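Side-chain contact in peptidase M3B, oligoendopeptidase F (PDB 2QR4), which probably hydrolyses peptide bonds in short peptides as a zinc metallopeptidase of family M3: residues A[44-49]-A[82-87]. Residues are numbered along the deposited sequence; the frame is centred on the assembly and turned at random.
Sequences LRVYRQ and SKVSEA
Val-46 and Val-84 make the apolar part of this contact, pressing one methyl each against the other: CG1 of Val-46 lies 3.8 Å from CG1 of Val-84. In both valines CG1 stands anti to the backbone nitrogen (chi1 168° in Val-46, 166° in Val-84), which turns the same branch of each toward the other helix, and the two side chains meet at a slant. That methyl of Val-84 also reaches the backbone of Tyr-47, with CG1 4.2 Å from the Tyr-47 CA. Leu-19, in the loop after helix 4-18, also touches both valines, which are buried.

The second kind of contact is polar against aromatic. Ser-85 brings its hydroxyl obliquely to the Tyr-47 ring, OG 3.7 Å from CE1, in van der Waals contact and with no hydrogen bond between the two segments. The hydroxyl is engaged on its own helix instead, bonded to the carbonyl oxygen of Phe-81 one turn earlier.

The axes of segments 44-49 and 82-87 run nearly antiparallel, at 157°, and come within 9.9 Å of each other; the contact between them is small, burying 150 Å² over both sides. Helices 33-63 and 68-87 follow each other in the chain with a short connection, forming an antiparallel alpha-hairpin in the N-terminal part of this largely helical peptidase.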
loop_
_atom_site.group_PDB
_atom_site.type_symbol
_atom_site.label_atom_id
_atom_site.label_comp_id
_atom_site.label_asym_id
_atom_site.label_seq_id
_atom_site.Cartn_x
_atom_site.Cartn_y
_atom_site.Cartn_z
ATOM N N LEU A 44 -26.724 -3.835 -13.489
ATOM C CA LEU A 44 -26.542 -5.078 -12.763
ATOM C C LEU A 44 -25.858 -6.101 -13.657
ATOM O O LEU A 44 -25.022 -6.871 -13.215
ATOM C CB LEU A 44 -27.885 -5.607 -12.243
ATOM C CG LEU A 44 -28.099 -5.492 -10.724
ATOM C CD1 LEU A 44 -27.206 -4.448 -10.063
ATOM C CD2 LEU A 44 -29.558 -5.238 -10.397
ATOM N N ARG A 45 -26.216 -6.088 -14.931
ATOM C CA ARG A 45 -25.704 -7.055 -15.863
ATOM C C ARG A 45 -24.221 -6.804 -16.104
ATOM O O ARG A 45 -23.420 -7.739 -16.115
ATOM C CB ARG A 45 -26.495 -6.952 -17.169
ATOM C CG ARG A 45 -25.981 -7.790 -18.295
ATOM C CD ARG A 45 -26.158 -7.046 -19.614
ATOM N NE ARG A 45 -27.514 -6.544 -19.820
ATOM C CZ ARG A 45 -27.812 -5.469 -20.547
ATOM N NH1 ARG A 45 -26.837 -4.766 -21.126
ATOM N NH2 ARG A 45 -29.084 -5.086 -20.688
ATOM N N VAL A 46 -23.856 -5.538 -16.288
ATOM C CA VAL A 46 -22.466 -5.194 -16.566
ATOM C C VAL A 46 -21.639 -5.398 -15.314
ATOM O O VAL A 46 -20.551 -5.978 -15.354
ATOM C CB VAL A 46 -22.326 -3.741 -17.072
ATOM C CG1 VAL A 46 -20.912 -3.329 -17.083
ATOM C CG2 VAL A 46 -22.845 -3.650 -18.475
ATOM N N TYR A 47 -22.184 -4.945 -14.193
ATOM C CA TYR A 47 -21.453 -4.936 -12.941
ATOM C C TYR A 47 -21.155 -6.360 -12.495
ATOM O O TYR A 47 -20.014 -6.692 -12.175
ATOM C CB TYR A 47 -22.229 -4.153 -11.878
ATOM C CG TYR A 47 -21.500 -3.955 -10.581
ATOM C CD1 TYR A 47 -20.638 -2.879 -10.396
ATOM C CD2 TYR A 47 -21.680 -4.842 -9.530
ATOM C CE1 TYR A 47 -19.972 -2.695 -9.187
ATOM C CE2 TYR A 47 -21.022 -4.677 -8.336
ATOM C CZ TYR A 47 -20.168 -3.605 -8.164
ATOM O OH TYR A 47 -19.527 -3.460 -6.954
ATOM N N ARG A 48 -22.170 -7.214 -12.519
ATOM C CA ARG A 48 -21.980 -8.590 -12.097
ATOM C C ARG A 48 -21.077 -9.413 -13.002
ATOM O O ARG A 48 -20.337 -10.268 -12.522
ATOM C CB ARG A 48 -23.323 -9.277 -11.853
ATOM C CG ARG A 48 -24.035 -8.686 -10.617
ATOM C CD ARG A 48 -25.259 -9.483 -10.194
ATOM N NE ARG A 48 -26.071 -8.774 -9.202
ATOM C CZ ARG A 48 -27.258 -9.199 -8.774
ATOM N NH1 ARG A 48 -27.767 -10.323 -9.258
ATOM N NH2 ARG A 48 -27.940 -8.502 -7.870
ATOM N N GLN A 49 -21.116 -9.166 -14.305
ATOM C CA GLN A 49 -20.198 -9.867 -15.205
ATOM C C GLN A 49 -18.741 -9.499 -14.936
ATOM O O GLN A 49 -17.836 -10.295 -15.177
ATOM C CB GLN A 49 -20.531 -9.575 -16.660
ATOM C CG GLN A 49 -21.635 -10.462 -17.200
ATOM C CD GLN A 49 -22.411 -9.807 -18.332
ATOM O OE1 GLN A 49 -21.874 -8.989 -19.101
ATOM N NE2 GLN A 49 -23.692 -10.170 -18.443
ATOM N N SER A 82 -12.543 -1.343 -11.666
ATOM C CA SER A 82 -12.631 0.081 -11.327
ATOM C C SER A 82 -13.213 0.898 -12.472
ATOM O O SER A 82 -13.998 1.808 -12.243
ATOM C CB SER A 82 -11.280 0.661 -10.872
ATOM O OG SER A 82 -10.236 0.283 -11.745
ATOM N N LYS A 83 -12.864 0.551 -13.703
ATOM C CA LYS A 83 -13.395 1.274 -14.838
ATOM C C LYS A 83 -14.921 1.113 -14.907
ATOM O O LYS A 83 -15.649 2.092 -15.096
ATOM C CB LYS A 83 -12.754 0.809 -16.140
ATOM C CG LYS A 83 -13.272 1.584 -17.343
ATOM C CD LYS A 83 -12.490 1.305 -18.616
ATOM C CE LYS A 83 -13.010 0.070 -19.334
ATOM N NZ LYS A 83 -12.270 -0.175 -20.599
ATOM N N VAL A 84 -15.389 -0.123 -14.734
ATOM C CA VAL A 84 -16.813 -0.434 -14.724
ATOM C C VAL A 84 -17.532 0.194 -13.525
ATOM O O VAL A 84 -18.583 0.811 -13.679
ATOM C CB VAL A 84 -17.046 -1.972 -14.731
ATOM C CG1 VAL A 84 -18.485 -2.298 -14.384
ATOM C CG2 VAL A 84 -16.692 -2.551 -16.084
ATOM N N SER A 85 -16.963 0.033 -12.337
ATOM C CA SER A 85 -17.531 0.602 -11.122
ATOM C C SER A 85 -17.657 2.100 -11.255
ATOM O O SER A 85 -18.670 2.680 -10.878
ATOM C CB SER A 85 -16.656 0.284 -9.915
ATOM O OG SER A 85 -16.691 -1.099 -9.623
ATOM N N GLU A 86 -16.622 2.728 -11.796
ATOM C CA GLU A 86 -16.648 4.158 -11.978
ATOM C C GLU A 86 -17.740 4.556 -12.974
ATOM O O GLU A 86 -18.490 5.512 -12.744
ATOM C CB GLU A 86 -15.279 4.675 -12.440
ATOM C CG GLU A 86 -15.154 6.204 -12.394
ATOM C CD GLU A 86 -15.930 6.890 -13.514
ATOM O OE1 GLU A 86 -16.108 6.266 -14.587
ATOM O OE2 GLU A 86 -16.361 8.053 -13.326
ATOM N N ALA A 87 -17.828 3.823 -14.080
ATOM C CA ALA A 87 -18.742 4.188 -15.165
ATOM C C ALA A 87 -20.214 4.037 -14.772
ATOM O O ALA A 87 -21.103 4.586 -15.415
ATOM C CB ALA A 87 -18.429 3.366 -16.408
#